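Local coordinates for FAD-dependent pyridine nucleotide-disulphide oxidoreductase (Desulfovibrio vulgaris, PDB 3IWA), which probably passes electrons from a reduced nicotinamide nucleotide through bound FAD to a disulphide or similar acceptor, as related flavin-dependent reductases do, at residues 119-124 / 274-279; 254-259 / 306-311; 294-299 / 316-321. One frame throughout, in Å; residues are numbered along the deposited sequence.

Contact 1 (119-124 / 274-279); sequences LALGSK and GAIIVD
No ring, amide or carboxylate takes part where L119 and L121 meet I276, so there is no face or edge to assign: the contact is methyl against methyl. CD1 of I276 lies 4.2 Å from L119 CD1, and the L121 CD1 to I276 CD1 separation is longer, 4.5 Å. The L119 and I276 side chains approach at about a right angle, so they meet at their ends and do not run alongside one another. I276 reaches across because CG1 is anti to its carbonyl carbon (chi1 -65°) and CD1 then extends further (chi2 170°), which spans backbones whose nearest CA atoms, in L119 and I276, are 9.4 Å apart. Only 75 Å² is buried between the segments, yet all three residues are buried in the assembly. L119 ends strand 116-119 of the five-stranded parallel sheet, the order 82-84, 30-34, 5-9, 116-119, 289-291 fitting the Rossmann-like FAD domain of this family. I276 belongs to the small mixed sheet beside it. Backbone bonds fix both: L119 pairs with F290 and I276 with C295. The I276 side chain also touches A291, L270 and T284, while L119 leans on I289.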
loop_
_atom_site.group_PDB
_atom_site.type_symbol
_atom_site.label_atom_id
_atom_site.label_comp_id
_atom_site.label_asym_id
_atom_site.label_seq_id
_atom_site.Cartn_x
_atom_site.Cartn_y
_atom_site.Cartn_z
ATOM N N LEU A 119 21.303 -19.306 14.461
ATOM C CA LEU A 119 20.301 -19.791 15.375
ATOM C C LEU A 119 18.879 -19.484 14.891
ATOM O O LEU A 119 18.439 -18.364 14.884
ATOM C CB LEU A 119 20.562 -19.222 16.766
ATOM C CG LEU A 119 21.973 -19.492 17.346
ATOM C CD1 LEU A 119 22.132 -18.897 18.714
ATOM C CD2 LEU A 119 22.247 -20.991 17.399
ATOM N N ALA A 120 18.179 -20.514 14.441
ATOM C CA ALA A 120 16.798 -20.401 14.034
ATOM C C ALA A 120 15.983 -21.279 14.957
ATOM O O ALA A 120 15.428 -22.269 14.534
ATOM C CB ALA A 120 16.647 -20.858 12.600
ATOM N N LEU A 121 15.942 -20.908 16.221
ATOM C CA LEU A 121 15.466 -21.789 17.253
ATOM C C LEU A 121 13.974 -21.766 17.448
ATOM O O LEU A 121 13.465 -22.601 18.175
ATOM C CB LEU A 121 16.133 -21.458 18.592
ATOM C CG LEU A 121 17.654 -21.409 18.580
ATOM C CD1 LEU A 121 18.139 -21.033 19.943
ATOM C CD2 LEU A 121 18.229 -22.717 18.143
ATOM N N GLY A 122 13.265 -20.815 16.840
ATOM C CA GLY A 122 11.803 -20.790 16.950
ATOM C C GLY A 122 11.322 -20.475 18.363
ATOM O O GLY A 122 12.058 -19.931 19.196
ATOM N N SER A 123 10.085 -20.822 18.644
ATOM C CA SER A 123 9.496 -20.502 19.920
ATOM C C SER A 123 8.821 -21.754 20.477
ATOM O O SER A 123 8.785 -22.780 19.809
ATOM C CB SER A 123 8.476 -19.389 19.716
ATOM O OG SER A 123 7.561 -19.784 18.709
ATOM N N LYS A 124 8.302 -21.646 21.700
ATOM C CA LYS A 124 7.531 -22.706 22.363
ATOM C C LYS A 124 6.227 -22.093 22.842
ATOM O O LYS A 124 6.194 -20.918 23.254
ATOM C CB LYS A 124 8.272 -23.335 23.574
ATOM C CG LYS A 124 9.313 -22.401 24.241
ATOM C CD LYS A 124 9.605 -22.681 25.728
ATOM C CE LYS A 124 10.543 -21.588 26.300
ATOM N NZ LYS A 124 10.732 -21.609 27.794
ATOM N N GLY A 274 13.708 -13.566 27.371
ATOM C CA GLY A 274 14.561 -14.630 26.800
ATOM C C GLY A 274 14.825 -14.516 25.297
ATOM O O GLY A 274 15.389 -15.430 24.697
ATOM N N ALA A 275 14.398 -13.414 24.673
ATOM C CA ALA A 275 14.579 -13.250 23.227
ATOM C C ALA A 275 16.025 -12.863 22.980
ATOM O O ALA A 275 16.568 -12.035 23.692
ATOM C CB ALA A 275 13.619 -12.197 22.648
ATOM N N ILE A 276 16.654 -13.495 21.993
ATOM C CA ILE A 276 18.034 -13.178 21.606
ATOM C C ILE A 276 18.104 -11.753 21.030
ATOM O O ILE A 276 17.306 -11.382 20.160
ATOM C CB ILE A 276 18.537 -14.174 20.575
ATOM C CG1 ILE A 276 18.642 -15.586 21.175
ATOM C CG2 ILE A 276 19.856 -13.740 20.008
ATOM C CD1 ILE A 276 18.900 -16.653 20.147
ATOM N N ILE A 277 19.038 -10.954 21.541
ATOM C CA ILE A 277 19.184 -9.582 21.127
ATOM C C ILE A 277 20.118 -9.569 19.942
ATOM O O ILE A 277 21.228 -10.072 20.025
ATOM C CB ILE A 277 19.720 -8.704 22.264
ATOM C CG1 ILE A 277 18.695 -8.602 23.397
ATOM C CG2 ILE A 277 20.116 -7.276 21.764
ATOM C CD1 ILE A 277 19.262 -7.873 24.630
ATOM N N VAL A 278 19.652 -9.002 18.832
ATOM C CA VAL A 278 20.462 -8.868 17.621
ATOM C C VAL A 278 20.559 -7.426 17.127
ATOM O O VAL A 278 19.662 -6.612 17.332
ATOM C CB VAL A 278 19.904 -9.747 16.502
ATOM C CG1 VAL A 278 19.961 -11.214 16.932
ATOM C CG2 VAL A 278 18.486 -9.332 16.152
ATOM N N ASP A 279 21.650 -7.118 16.432
ATOM C CA ASP A 279 21.763 -5.840 15.759
ATOM C C ASP A 279 21.031 -5.901 14.410
ATOM O O ASP A 279 20.422 -6.929 14.067
ATOM C CB ASP A 279 23.238 -5.428 15.629
ATOM C CG ASP A 279 24.004 -6.214 14.583
ATOM O OD1 ASP A 279 23.408 -7.008 13.808
ATOM O OD2 ASP A 279 25.251 -6.031 14.556
#

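Contact 2 (254-259 / 306-311); sequences AGVSPN and PGFFPL
The ring of F308 is met by V256 and P258. CG2 of V256 comes to the ring's edge near its plane, 3.8 Å from F308 CE2, whereas P258 CG approaches obliquely, 4.1 Å from F308 CE1. P310 closes the first shell: its CG lies 4.1 Å from V256 CG2, and its CD rides 3.9 Å above the F308 ring plane, offset toward the rim. The reach of the ring follows from chi1 of -177°, which sets CG anti to the backbone N of F308. V256 CG2, which meets both F308 and P310, sits between its own backbone N and carbonyl carbon.

Further out, P310 is the centre of an inverse gamma turn whose L311 N to F309 O bond, 2.8 Å, is weak. G307, just before F308, is tied by its backbone to I298 of strand 296-299. S257 pairs with K124, so strand 256-258 is held antiparallel to strand 123-125. The contact thus sets that pair against the residues that follow 306-307, an outer strand of the small mixed sheet.

No hydrogen bond crosses the segments; the side-chain contacts within the 147 Å² they bury are apolar, consistent with cohesion from dispersion and exclusion of water.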
loop_
_atom_site.group_PDB
_atom_site.type_symbol
_atom_site.label_atom_id
_atom_site.label_comp_id
_atom_site.label_asym_id
_atom_site.label_seq_id
_atom_site.Cartn_x
_atom_site.Cartn_y
_atom_site.Cartn_z
ATOM N N ALA A 254 -1.952 -19.705 22.632
ATOM C CA ALA A 254 -2.077 -18.627 23.599
ATOM C C ALA A 254 -0.775 -17.883 23.737
ATOM O O ALA A 254 -0.451 -17.401 24.819
ATOM C CB ALA A 254 -2.517 -19.176 24.970
ATOM N N GLY A 255 -0.024 -17.787 22.650
ATOM C CA GLY A 255 1.220 -17.026 22.685
ATOM C C GLY A 255 2.433 -17.888 23.022
ATOM O O GLY A 255 2.315 -19.006 23.541
ATOM N N VAL A 256 3.604 -17.336 22.749
ATOM C CA VAL A 256 4.819 -18.105 22.658
ATOM C C VAL A 256 5.945 -17.445 23.409
ATOM O O VAL A 256 5.890 -16.254 23.702
ATOM C CB VAL A 256 5.227 -18.252 21.187
ATOM C CG1 VAL A 256 4.060 -18.870 20.374
ATOM C CG2 VAL A 256 5.678 -16.886 20.589
ATOM N N SER A 257 6.953 -18.238 23.752
ATOM C CA SER A 257 8.185 -17.720 24.324
ATOM C C SER A 257 9.321 -18.189 23.450
ATOM O O SER A 257 9.231 -19.261 22.857
ATOM C CB SER A 257 8.393 -18.203 25.761
ATOM O OG SER A 257 8.069 -17.165 26.686
ATOM N N PRO A 258 10.388 -17.384 23.355
ATOM C CA PRO A 258 11.511 -17.788 22.539
ATOM C C PRO A 258 12.152 -19.075 23.068
ATOM O O PRO A 258 12.387 -19.199 24.264
ATOM C CB PRO A 258 12.478 -16.595 22.658
ATOM C CG PRO A 258 11.673 -15.469 23.102
ATOM C CD PRO A 258 10.593 -16.049 23.939
ATOM N N ASN A 259 12.421 -20.009 22.162
ATOM C CA ASN A 259 13.031 -21.300 22.496
ATOM C C ASN A 259 14.569 -21.217 22.600
ATOM O O ASN A 259 15.262 -21.868 21.849
ATOM C CB ASN A 259 12.633 -22.327 21.421
ATOM C CG ASN A 259 13.021 -23.790 21.797
ATOM O OD1 ASN A 259 13.292 -24.074 22.947
ATOM N ND2 ASN A 259 13.023 -24.706 20.809
ATOM N N PRO A 306 12.374 -1.978 21.934
ATOM C CA PRO A 306 12.497 -3.359 21.545
ATOM C C PRO A 306 11.158 -4.094 21.468
ATOM O O PRO A 306 10.328 -3.986 22.351
ATOM C CB PRO A 306 13.375 -3.936 22.650
ATOM C CG PRO A 306 14.297 -2.777 22.979
ATOM C CD PRO A 306 13.462 -1.546 22.826
ATOM N N GLY A 307 10.956 -4.852 20.406
ATOM C CA GLY A 307 9.734 -5.617 20.277
ATOM C C GLY A 307 9.992 -7.065 19.957
ATOM O O GLY A 307 11.136 -7.508 19.821
ATOM N N PHE A 308 8.900 -7.790 19.823
ATOM C CA PHE A 308 8.919 -9.196 19.545
ATOM C C PHE A 308 7.902 -9.499 18.435
ATOM O O PHE A 308 6.732 -9.209 18.576
ATOM C CB PHE A 308 8.632 -9.954 20.850
ATOM C CG PHE A 308 8.691 -11.445 20.705
ATOM C CD1 PHE A 308 9.831 -12.055 20.202
ATOM C CD2 PHE A 308 7.608 -12.241 21.068
ATOM C CE1 PHE A 308 9.901 -13.438 20.042
ATOM C CE2 PHE A 308 7.654 -13.628 20.907
ATOM C CZ PHE A 308 8.814 -14.238 20.379
ATOM N N PHE A 309 8.359 -10.048 17.316
ATOM C CA PHE A 309 7.507 -10.234 16.147
ATOM C C PHE A 309 7.579 -11.652 15.600
ATOM O O PHE A 309 8.213 -11.908 14.578
ATOM C CB PHE A 309 7.905 -9.246 15.070
ATOM C CG PHE A 309 7.802 -7.832 15.505
ATOM C CD1 PHE A 309 6.623 -7.126 15.331
ATOM C CD2 PHE A 309 8.884 -7.194 16.107
ATOM C CE1 PHE A 309 6.528 -5.841 15.744
ATOM C CE2 PHE A 309 8.786 -5.894 16.514
ATOM C CZ PHE A 309 7.611 -5.217 16.337
ATOM N N PRO A 310 6.918 -12.592 16.281
ATOM C CA PRO A 310 6.913 -13.965 15.818
ATOM C C PRO A 310 5.891 -14.127 14.708
ATOM O O PRO A 310 4.899 -14.814 14.874
ATOM C CB PRO A 310 6.515 -14.752 17.073
ATOM C CG PRO A 310 5.612 -13.833 17.818
ATOM C CD PRO A 310 6.015 -12.403 17.428
ATOM N N LEU A 311 6.129 -13.458 13.593
ATOM C CA LEU A 311 5.239 -13.509 12.437
ATOM C C LEU A 311 5.913 -14.236 11.296
ATOM O O LEU A 311 7.133 -14.151 11.109
ATOM C CB LEU A 311 4.857 -12.088 12.003
ATOM C CG LEU A 311 3.979 -11.406 13.059
ATOM C CD1 LEU A 311 4.134 -9.903 13.075
ATOM C CD2 LEU A 311 2.533 -11.846 12.822
#

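Contact 3 (294-299 / 316-321); sequences DCVTIP and NRQGRV
This is a strand-to-helix contact, in which V296 and I298 of strand 296-299 meet the amide of Q318 on helix 314-326, within the buried part of the fold. The evidence is geometric: CB of V296, I298 and Q318 all point toward the opposite segment, and the three residues are buried. I298 CD1 comes 3.8 Å from Q318 NE2, the closest approach, and V296 CG2 stands 4.3 Å from Q318 OE1. One methyl thus lies near each terminal atom of the amide, both displaced to the same side of its plane.

The backbones are well separated, with the CA atoms of I298 and Q318 10.8 Å apart, and the two side chains bridge the gap from opposite directions. Q318 is extended beyond CG (chi2 175°). I298 has CG1 between its backbone N and carbonyl carbon (chi1 57°), with CD1 stretched on toward NE2.

No hydrogen bond crosses the segments, but the amide is not merely wedged: Q318 OE1 accepts from G293 N, just before D294, which helps fix the amide's rotation. L14, M282 and F333 pack on the same side chain. The helix also carries subunit contacts: R320 NH2 forms a salt bridge with D458 of the second subunit, and R317 bonds to N451 and V437 of that subunit.

A GGD turn after strand 289-291 that leads to strand 296-299, with a later helix packed against it, is consistent with the FAD domain of pyridine nucleotide-disulphide oxidoreductases; in relatives the turn and the start of the helix approach the flavin.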
loop_
_atom_site.group_PDB
_atom_site.type_symbol
_atom_site.label_atom_id
_atom_site.label_comp_id
_atom_site.label_asym_id
_atom_site.label_seq_id
_atom_site.Cartn_x
_atom_site.Cartn_y
_atom_site.Cartn_z
ATOM N N ASP A 294 11.316 -16.192 15.361
ATOM C CA ASP A 294 10.617 -16.020 16.643
ATOM C C ASP A 294 11.490 -16.150 17.910
ATOM O O ASP A 294 10.934 -16.280 19.002
ATOM C CB ASP A 294 9.518 -17.079 16.803
ATOM C CG ASP A 294 8.600 -17.200 15.608
ATOM O OD1 ASP A 294 8.546 -16.294 14.746
ATOM O OD2 ASP A 294 7.900 -18.239 15.559
ATOM N N CYS A 295 12.818 -16.212 17.778
ATOM C CA CYS A 295 13.691 -16.343 18.943
ATOM C C CYS A 295 14.414 -15.051 19.262
ATOM O O CYS A 295 15.159 -14.986 20.235
ATOM C CB CYS A 295 14.686 -17.478 18.768
ATOM S SG CYS A 295 15.923 -17.385 17.414
ATOM N N VAL A 296 14.154 -14.008 18.471
ATOM C CA VAL A 296 14.824 -12.734 18.625
ATOM C C VAL A 296 13.874 -11.592 18.968
ATOM O O VAL A 296 12.676 -11.666 18.734
ATOM C CB VAL A 296 15.628 -12.346 17.326
ATOM C CG1 VAL A 296 16.620 -13.467 16.919
ATOM C CG2 VAL A 296 14.688 -12.038 16.138
ATOM N N THR A 297 14.459 -10.534 19.531
ATOM C CA THR A 297 13.847 -9.219 19.649
ATOM C C THR A 297 14.491 -8.276 18.650
ATOM O O THR A 297 15.680 -8.315 18.468
ATOM C CB THR A 297 13.983 -8.566 21.074
ATOM O OG1 THR A 297 13.450 -7.221 21.057
ATOM C CG2 THR A 297 15.459 -8.502 21.543
ATOM N N ILE A 298 13.675 -7.449 18.006
ATOM C CA ILE A 298 14.147 -6.385 17.128
ATOM C C ILE A 298 13.344 -5.110 17.436
ATOM O O ILE A 298 12.293 -5.174 18.027
ATOM C CB ILE A 298 13.926 -6.718 15.675
ATOM C CG1 ILE A 298 12.444 -6.987 15.424
ATOM C CG2 ILE A 298 14.752 -7.909 15.287
ATOM C CD1 ILE A 298 12.132 -7.376 14.030
ATOM N N PRO A 299 13.859 -3.940 17.037
ATOM C CA PRO A 299 13.198 -2.678 17.373
ATOM C C PRO A 299 11.766 -2.604 16.860
ATOM O O PRO A 299 11.494 -2.957 15.703
ATOM C CB PRO A 299 14.048 -1.642 16.652
ATOM C CG PRO A 299 15.369 -2.296 16.453
ATOM C CD PRO A 299 15.033 -3.717 16.186
ATOM N N ASN A 316 11.396 -15.058 6.002
ATOM C CA ASN A 316 12.007 -14.912 4.703
ATOM C C ASN A 316 12.846 -13.658 4.561
ATOM O O ASN A 316 13.946 -13.731 4.048
ATOM C CB ASN A 316 10.984 -15.073 3.570
ATOM C CG ASN A 316 10.648 -16.546 3.337
ATOM O OD1 ASN A 316 11.452 -17.413 3.710
ATOM N ND2 ASN A 316 9.474 -16.846 2.744
ATOM N N ARG A 317 12.381 -12.551 5.110
ATOM C CA ARG A 317 13.057 -11.285 4.910
ATOM C C ARG A 317 14.343 -11.289 5.729
ATOM O O ARG A 317 15.381 -10.957 5.203
ATOM C CB ARG A 317 12.158 -10.128 5.280
ATOM C CG ARG A 317 10.879 -10.099 4.458
ATOM C CD ARG A 317 9.967 -8.958 4.819
ATOM N NE ARG A 317 8.679 -9.115 4.157
ATOM C CZ ARG A 317 7.503 -8.780 4.670
ATOM N NH1 ARG A 317 7.419 -8.250 5.878
ATOM N NH2 ARG A 317 6.403 -8.972 3.960
ATOM N N GLN A 318 14.260 -11.729 6.984
ATOM C CA GLN A 318 15.426 -11.766 7.872
ATOM C C GLN A 318 16.425 -12.848 7.417
ATOM O O GLN A 318 17.595 -12.647 7.515
ATOM C CB GLN A 318 15.054 -11.996 9.335
ATOM C CG GLN A 318 14.140 -10.955 9.942
ATOM C CD GLN A 318 13.715 -11.323 11.364
ATOM O OE1 GLN A 318 14.114 -12.365 11.883
ATOM N NE2 GLN A 318 12.950 -10.452 12.003
ATOM N N GLY A 319 15.931 -13.949 6.889
ATOM C CA GLY A 319 16.777 -15.025 6.415
ATOM C C GLY A 319 17.667 -14.580 5.284
ATOM O O GLY A 319 18.862 -14.925 5.248
ATOM N N ARG A 320 17.089 -13.803 4.364
ATOM C CA ARG A 320 17.828 -13.303 3.232
ATOM C C ARG A 320 18.967 -12.455 3.706
ATOM O O ARG A 320 20.078 -12.620 3.253
ATOM C CB ARG A 320 16.941 -12.518 2.296
ATOM C CG ARG A 320 17.645 -12.132 1.029
ATOM C CD ARG A 320 16.654 -11.538 0.020
ATOM N NE ARG A 320 17.150 -11.648 -1.345
ATOM C CZ ARG A 320 17.868 -10.737 -1.970
ATOM N NH1 ARG A 320 18.240 -10.976 -3.208
ATOM N NH2 ARG A 320 18.215 -9.601 -1.387
ATOM N N VAL A 321 18.694 -11.554 4.639
ATOM C CA VAL A 321 19.732 -10.690 5.190
ATOM C C VAL A 321 20.777 -11.542 5.892
ATOM O O VAL A 321 21.962 -11.260 5.739
ATOM C CB VAL A 321 19.146 -9.627 6.155
ATOM C CG1 VAL A 321 20.214 -8.958 7.033
ATOM C CG2 VAL A 321 18.319 -8.568 5.358
#

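In the fold
The three contacts cluster: the centres of contacts 1 and 2 and of contacts 1 and 3 are about 9 Å apart, those of contacts 2 and 3 about 12 Å. Strands 276-277, 296-299 and 306-307, one from each contact, form a single mixed sheet with 296-299 in the middle; I276 N to C295 O (2.7 Å) and G307 N to I298 O (2.7 Å) are probable bonds within it. Contacts 1 and 2 also share the antiparallel pair 123-125 and 256-258. Along the chain, contact 2 alternates with both others, while contact 1 closes before contact 3 opens. Distant sequence parts of the probable FAD-binding region are thereby interlocked.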